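Putative peptidyl-arginine deiminase (Chlorobium tepidum, PDB 1XKN) probably hydrolyses the guanidinium group of agmatine or of peptidyl-arginine, releasing ammonia. Local coordinates at residues 223-226 / 227-231; 250-253 / 254-258; 310-313 / 314-317. All coordinates share one frame; numbering follows the deposited sequence.

Contact 1 of 3, residues 223-226 / 227-231; sequences RFVN and ENTVV
The Phe224 ring meets Val230 obliquely, with CE1 3.5 Å from Val230 CG2, across a tight antiparallel beta hairpin that carries a beta bulge. Phe224 and Val230 form a non-hydrogen-bonded pair and share one sheet face, where Leu169 of strand 167-171 packs on both. The flanking pair, Arg223 and Val231, is hydrogen-bonded in both directions, N to O and O to N. Past Phe224 the register slips by one residue. Val225 turns the corner there while its N still reaches Thr229 O at 2.9 Å, and its methyls are pressed hard against the second strand: Val225 CG1 stands 3.3 Å from Val231 CG1, and Val225 CG2 3.4 Å from Thr229 CG2, both closer than usual van der Waals contact. The Arg223 side chain bends away from the hairpin to salt bridges with Asp161 and Glu11, and Phe289 adds a cation-pi contact. A type I turn, Asn226 to Thr229, closes the loop with a long Thr229 N to Asn226 O bond of 3.3 Å, its donor well above the carbonyl plane. The Asn226 amide folds back over this turn, CG lying between backbone N and carbonyl carbon (chi1 65°). Asn226 OD1 thereby takes Asn228 N in the amide plane at 2.9 Å, and the Thr229 hydroxyl, OG1, gives Asn226 OD1 a second bond, also 2.9 Å, strongly bent at the oxygen with a C=O...donor angle of 99°.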
loop_
_atom_site.group_PDB
_atom_site.type_symbol
_atom_site.label_atom_id
_atom_site.label_comp_id
_atom_site.label_asym_id
_atom_site.label_seq_id
_atom_site.Cartn_x
_atom_site.Cartn_y
_atom_site.Cartn_z
ATOM N N ARG A 223 2.254 7.564 7.437
ATOM C CA ARG A 223 1.689 7.824 6.111
ATOM C C ARG A 223 1.407 9.306 5.858
ATOM O O ARG A 223 0.968 10.024 6.751
ATOM C CB ARG A 223 0.357 7.075 5.968
ATOM C CG ARG A 223 0.403 5.569 6.192
ATOM C CD ARG A 223 0.954 4.851 4.971
ATOM N NE ARG A 223 0.220 5.217 3.765
ATOM C CZ ARG A 223 -1.004 4.793 3.471
ATOM N NH1 ARG A 223 -1.594 5.192 2.354
ATOM N NH2 ARG A 223 -1.628 3.953 4.282
ATOM N N PHE A 224 1.657 9.765 4.636
ATOM C CA PHE A 224 1.334 11.146 4.297
ATOM C C PHE A 224 -0.186 11.172 4.120
ATOM O O PHE A 224 -0.753 10.230 3.570
ATOM C CB PHE A 224 1.994 11.563 2.977
ATOM C CG PHE A 224 3.367 12.141 3.136
ATOM C CD1 PHE A 224 3.544 13.379 3.751
ATOM C CD2 PHE A 224 4.484 11.443 2.692
ATOM C CE1 PHE A 224 4.817 13.913 3.926
ATOM C CE2 PHE A 224 5.756 11.965 2.861
ATOM C CZ PHE A 224 5.927 13.204 3.480
ATOM N N VAL A 225 -0.846 12.225 4.602
ATOM C CA VAL A 225 -2.297 12.354 4.443
ATOM C C VAL A 225 -2.574 13.558 3.548
ATOM O O VAL A 225 -3.651 13.681 2.965
ATOM C CB VAL A 225 -3.045 12.519 5.796
ATOM C CG1 VAL A 225 -3.052 11.193 6.547
ATOM C CG2 VAL A 225 -2.399 13.608 6.630
ATOM N N ASN A 226 -1.595 14.452 3.471
ATOM C CA ASN A 226 -1.647 15.619 2.598
ATOM C C ASN A 226 -0.212 16.092 2.382
ATOM O O ASN A 226 0.727 15.533 2.955
ATOM C CB ASN A 226 -2.554 16.743 3.144
ATOM C CG ASN A 226 -2.060 17.346 4.439
ATOM O OD1 ASN A 226 -0.945 17.850 4.522
ATOM N ND2 ASN A 226 -2.910 17.310 5.464
ATOM N N GLU A 227 -0.045 17.103 1.542
ATOM C CA GLU A 227 1.267 17.632 1.192
ATOM C C GLU A 227 2.255 17.868 2.332
ATOM O O GLU A 227 3.456 17.642 2.170
ATOM C CB GLU A 227 1.075 18.923 0.398
ATOM C CG GLU A 227 2.218 19.279 -0.520
ATOM C CD GLU A 227 1.766 20.176 -1.656
ATOM O OE1 GLU A 227 1.429 21.352 -1.398
ATOM O OE2 GLU A 227 1.722 19.690 -2.805
ATOM N N ASN A 228 1.768 18.328 3.480
ATOM C CA ASN A 228 2.668 18.590 4.596
ATOM C C ASN A 228 2.257 17.949 5.913
ATOM O O ASN A 228 2.684 18.390 6.979
ATOM C CB ASN A 228 2.855 20.106 4.776
ATOM C CG ASN A 228 1.550 20.845 5.026
ATOM O OD1 ASN A 228 1.480 22.067 4.853
ATOM N ND2 ASN A 228 0.520 20.125 5.444
ATOM N N THR A 229 1.452 16.892 5.846
ATOM C CA THR A 229 1.010 16.228 7.068
ATOM C C THR A 229 1.237 14.723 7.057
ATOM O O THR A 229 0.868 14.032 6.109
ATOM C CB THR A 229 -0.482 16.499 7.338
ATOM O OG1 THR A 229 -0.705 17.915 7.383
ATOM C CG2 THR A 229 -0.899 15.888 8.670
ATOM N N VAL A 230 1.855 14.227 8.125
ATOM C CA VAL A 230 2.127 12.807 8.266
ATOM C C VAL A 230 1.402 12.262 9.484
ATOM O O VAL A 230 1.446 12.861 10.561
ATOM C CB VAL A 230 3.636 12.532 8.454
ATOM C CG1 VAL A 230 3.874 11.043 8.698
ATOM C CG2 VAL A 230 4.400 12.988 7.229
ATOM N N VAL A 231 0.709 11.143 9.305
ATOM C CA VAL A 231 0.035 10.511 10.426
ATOM C C VAL A 231 0.962 9.382 10.847
ATOM O O VAL A 231 1.510 8.671 10.002
ATOM C CB VAL A 231 -1.361 9.935 10.045
ATOM C CG1 VAL A 231 -2.335 11.072 9.801
ATOM C CG2 VAL A 231 -1.263 9.038 8.818
#

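Contact 2 of 3, residues 250-253 / 254-258; sequences YELL and KTMTG
Tyr250 meets Lys254 one turn further along, where helix 243-253 ends and the chain passes through a type I turn, Leu253 to Met256, into the loop before strand 265-269. The Lys254 CG sits over one face of the Tyr250 ring, 4.0 Å from the centroid and offset toward the rim, a CH-pi contact. From there the chain curls: the lysine is bent at every torsion beyond CB (chi2 to chi4 between -72° and -64°), which brings NZ round to the tyrosine hydroxyl, and Lys254 NZ donates to Tyr250 OH at 3.0 Å. That same OH also bonds Lys268 of strand 265-269, so two lysines converge on one phenol oxygen. In the backbone, Lys254 N completes the last helical turn by bonding Tyr250 O. Glu251, salt-bridged through OE2 to Arg247, keeps OE1 5.5 Å from Lys254 NZ; a single water spans this gap, donating to OE1 and accepting from NZ, so the carboxylate and the ammonium are linked by the water rather than in direct contact. Leu252 offers its carbonyl oxygen to two donors of Thr255. The backbone N comes from above the carbonyl plane, whereas Thr255 OG1 approaches Leu252 O in that plane, on a lone pair, at 2.7 Å. Holding the hydroxyl between backbone N and carbonyl carbon (chi1 71°) turns OG1 back toward the helix end. Leu253, which closes the helix, takes Met256 N on its carbonyl and faces the body of the protein, where Val230, Ile232 and Ile266 cover it. Met256, present as selenomethionine, lies against both leucines: its CE is 3.9 Å from Leu252 CG, and its SE 3.7 Å from Leu253 CD2.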
loop_
_atom_site.group_PDB
_atom_site.type_symbol
_atom_site.label_atom_id
_atom_site.label_comp_id
_atom_site.label_asym_id
_atom_site.label_seq_id
_atom_site.Cartn_x
_atom_site.Cartn_y
_atom_site.Cartn_z
ATOM N N TYR A 250 8.394 9.109 16.087
ATOM C CA TYR A 250 7.538 10.274 16.266
ATOM C C TYR A 250 8.428 11.487 16.519
ATOM O O TYR A 250 8.250 12.538 15.903
ATOM C CB TYR A 250 6.588 10.087 17.454
ATOM C CG TYR A 250 5.874 11.364 17.843
ATOM C CD1 TYR A 250 4.846 11.885 17.053
ATOM C CD2 TYR A 250 6.272 12.090 18.967
ATOM C CE1 TYR A 250 4.238 13.101 17.371
ATOM C CE2 TYR A 250 5.672 13.305 19.289
ATOM C CZ TYR A 250 4.660 13.805 18.489
ATOM O OH TYR A 250 4.084 15.020 18.793
ATOM N N GLU A 251 9.389 11.339 17.427
ATOM C CA GLU A 251 10.293 12.439 17.734
ATOM C C GLU A 251 11.112 12.813 16.503
ATOM O O GLU A 251 11.388 13.989 16.269
ATOM C CB GLU A 251 11.213 12.069 18.900
ATOM C CG GLU A 251 10.500 11.985 20.251
ATOM C CD GLU A 251 9.729 13.252 20.590
ATOM O OE1 GLU A 251 10.233 14.359 20.304
ATOM O OE2 GLU A 251 8.620 13.147 21.161
ATOM N N LEU A 252 11.489 11.815 15.709
ATOM C CA LEU A 252 12.256 12.080 14.497
ATOM C C LEU A 252 11.407 12.908 13.535
ATOM O O LEU A 252 11.874 13.903 12.976
ATOM C CB LEU A 252 12.672 10.767 13.828
ATOM C CG LEU A 252 13.490 10.876 12.536
ATOM C CD1 LEU A 252 14.759 11.686 12.778
ATOM C CD2 LEU A 252 13.837 9.483 12.044
ATOM N N LEU A 253 10.154 12.506 13.343
ATOM C CA LEU A 253 9.259 13.238 12.451
ATOM C C LEU A 253 9.077 14.684 12.884
ATOM O O LEU A 253 8.886 15.570 12.049
ATOM C CB LEU A 253 7.892 12.550 12.389
ATOM C CG LEU A 253 7.794 11.407 11.380
ATOM C CD1 LEU A 253 6.547 10.589 11.646
ATOM C CD2 LEU A 253 7.775 11.980 9.966
ATOM N N LYS A 254 9.134 14.927 14.189
ATOM C CA LYS A 254 8.962 16.278 14.705
ATOM C C LYS A 254 10.147 17.191 14.384
ATOM O O LYS A 254 10.097 18.391 14.652
ATOM C CB LYS A 254 8.712 16.235 16.218
ATOM C CG LYS A 254 7.346 15.665 16.598
ATOM C CD LYS A 254 6.214 16.630 16.268
ATOM C CE LYS A 254 6.216 17.828 17.209
ATOM N NZ LYS A 254 5.939 17.423 18.619
ATOM N N THR A 255 11.205 16.623 13.807
ATOM C CA THR A 255 12.385 17.403 13.433
ATOM C C THR A 255 12.536 17.455 11.913
ATOM O O THR A 255 13.406 18.156 11.393
ATOM C CB THR A 255 13.690 16.805 14.004
ATOM O OG1 THR A 255 14.006 15.590 13.315
ATOM C CG2 THR A 255 13.544 16.516 15.495
HETATM N N MSE A 256 11.697 16.704 11.202
HETATM C CA MSE A 256 11.758 16.663 9.742
HETATM C C MSE A 256 10.984 17.810 9.108
HETATM O O MSE A 256 9.971 18.267 9.640
HETATM C CB MSE A 256 11.223 15.325 9.232
HETATM C CG MSE A 256 12.062 14.143 9.666
HETATM SE SE MSE A 256 11.315 12.466 9.093
HETATM C CE MSE A 256 12.965 11.537 8.695
ATOM N N THR A 257 11.465 18.272 7.960
ATOM C CA THR A 257 10.828 19.387 7.272
ATOM C C THR A 257 10.562 19.102 5.803
ATOM O O THR A 257 11.103 18.155 5.233
ATOM C CB THR A 257 11.711 20.632 7.338
ATOM O OG1 THR A 257 12.980 20.339 6.737
ATOM C CG2 THR A 257 11.921 21.060 8.783
ATOM N N GLY A 258 9.724 19.937 5.201
ATOM C CA GLY A 258 9.417 19.790 3.794
ATOM C C GLY A 258 10.508 20.473 2.995
ATOM O O GLY A 258 11.511 20.921 3.561
HETATM O O HOH W 1 8.291 16.360 19.821
#

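Contact 3 of 3, residues 310-313 / 314-317; sequences IDIL and QQCF
Residues 310-316 form the last turns of helix 305-316, with i to i+4 hydrogen bonds from Gln314 N to Ile310 O (2.8 Å) through to Phe317 N and Leu313 O (3.0 Å), and Phe317 is the first residue to leave helical geometry. Its ring is turned back toward the preceding turn: the Leu313 carbonyl oxygen lies at the ring edge, near its plane, 3.3 Å from Phe317 CD1, while Phe317 CE1 makes a looser contact with Leu313 CD2 at 4.3 Å. Gln315 runs alongside the helix, its CG passing 3.2 Å from Asp311 O; with CG anti to the carbonyl carbon (chi1 -69°) and an extended chain beyond, the amide points back along the preceding turn. Gln314 swings the other way, bending at chi2 so that its amide bonds Arg320 O and, in strand 321-326, Val322 N. Asp311 is held through OD1 by Gln307, one turn earlier. The helix is the crossover of a beta-alpha-beta unit between strands 295-300 and 321-326: Leu313 packs on Val298 and Phe317 on Val296, while Ile312 lies against Val267 and Leu269 of strand 265-269.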
loop_
_atom_site.group_PDB
_atom_site.type_symbol
_atom_site.label_atom_id
_atom_site.label_comp_id
_atom_site.label_asym_id
_atom_site.label_seq_id
_atom_site.Cartn_x
_atom_site.Cartn_y
_atom_site.Cartn_z
ATOM N N ILE A 310 -10.531 5.599 13.294
ATOM C CA ILE A 310 -11.441 6.022 12.237
ATOM C C ILE A 310 -11.764 7.516 12.346
ATOM O O ILE A 310 -11.737 8.232 11.345
ATOM C CB ILE A 310 -12.747 5.197 12.274
ATOM C CG1 ILE A 310 -12.441 3.760 11.839
ATOM C CG2 ILE A 310 -13.799 5.822 11.358
ATOM C CD1 ILE A 310 -13.605 2.812 11.975
ATOM N N ASP A 311 -12.060 7.989 13.555
ATOM C CA ASP A 311 -12.383 9.399 13.743
ATOM C C ASP A 311 -11.216 10.304 13.369
ATOM O O ASP A 311 -11.409 11.353 12.754
ATOM C CB ASP A 311 -12.811 9.671 15.190
ATOM C CG ASP A 311 -14.160 9.058 15.529
ATOM O OD1 ASP A 311 -14.816 8.524 14.611
ATOM O OD2 ASP A 311 -14.567 9.112 16.714
ATOM N N ILE A 312 -10.006 9.905 13.746
ATOM C CA ILE A 312 -8.826 10.697 13.423
ATOM C C ILE A 312 -8.634 10.750 11.910
ATOM O O ILE A 312 -8.389 11.816 11.349
ATOM C CB ILE A 312 -7.570 10.113 14.098
ATOM C CG1 ILE A 312 -7.680 10.313 15.615
ATOM C CG2 ILE A 312 -6.311 10.789 13.562
ATOM C CD1 ILE A 312 -6.600 9.635 16.418
ATOM N N LEU A 313 -8.764 9.609 11.244
ATOM C CA LEU A 313 -8.608 9.586 9.796
ATOM C C LEU A 313 -9.747 10.341 9.106
ATOM O O LEU A 313 -9.560 10.915 8.033
ATOM C CB LEU A 313 -8.511 8.142 9.293
ATOM C CG LEU A 313 -7.164 7.498 9.662
ATOM C CD1 LEU A 313 -7.177 6.001 9.374
ATOM C CD2 LEU A 313 -6.053 8.184 8.876
ATOM N N GLN A 314 -10.924 10.357 9.726
ATOM C CA GLN A 314 -12.049 11.080 9.144
ATOM C C GLN A 314 -11.731 12.576 9.178
ATOM O O GLN A 314 -12.144 13.334 8.297
ATOM C CB GLN A 314 -13.341 10.788 9.916
ATOM C CG GLN A 314 -14.558 11.493 9.338
ATOM C CD GLN A 314 -14.860 11.070 7.914
ATOM O OE1 GLN A 314 -15.513 10.048 7.677
ATOM N NE2 GLN A 314 -14.371 11.846 6.953
ATOM N N GLN A 315 -10.994 12.993 10.205
ATOM C CA GLN A 315 -10.586 14.391 10.346
ATOM C C GLN A 315 -9.568 14.733 9.254
ATOM O O GLN A 315 -9.582 15.835 8.700
ATOM C CB GLN A 315 -9.971 14.617 11.729
ATOM C CG GLN A 315 -10.975 14.516 12.871
ATOM C CD GLN A 315 -10.323 14.199 14.207
ATOM O OE1 GLN A 315 -9.120 14.389 14.388
ATOM N NE2 GLN A 315 -11.123 13.721 15.155
ATOM N N CYS A 316 -8.694 13.779 8.941
ATOM C CA CYS A 316 -7.677 13.979 7.910
ATOM C C CYS A 316 -8.256 13.996 6.496
ATOM O O CYS A 316 -7.694 14.625 5.598
ATOM C CB CYS A 316 -6.607 12.886 8.001
ATOM S SG CYS A 316 -5.608 12.924 9.513
ATOM N N PHE A 317 -9.370 13.295 6.300
ATOM C CA PHE A 317 -10.024 13.226 4.992
ATOM C C PHE A 317 -11.504 13.555 5.153
ATOM O O PHE A 317 -12.363 12.690 5.003
ATOM C CB PHE A 317 -9.870 11.817 4.405
ATOM C CG PHE A 317 -8.443 11.383 4.243
ATOM C CD1 PHE A 317 -7.825 10.589 5.205
ATOM C CD2 PHE A 317 -7.706 11.795 3.137
ATOM C CE1 PHE A 317 -6.492 10.209 5.066
ATOM C CE2 PHE A 317 -6.375 11.421 2.989
ATOM C CZ PHE A 317 -5.766 10.628 3.955
#

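Following the chain from the N terminus, contact 1 closes the hairpin of strands 222-226 and 229-233, contact 2 ends the helix that comes next, and contact 3 ends the helix between strands 295-300 and 321-326. The three stand in series; none nests within or crosses another. In space the hairpin is the middle piece. It meets 250-253 through Val230 CG1 and Leu253 CD1, 4.0 Å apart, and 314-317 through Val231 CG1 and Cys316 SG, 3.8 Å apart, and through Val225 O and Phe317 CE2, 3.5 Å apart, so the two helix ends pack on residues of opposite faces of strand 229-233. Contacts 2 and 3 do not touch, their nearest atoms being about 11 Å apart.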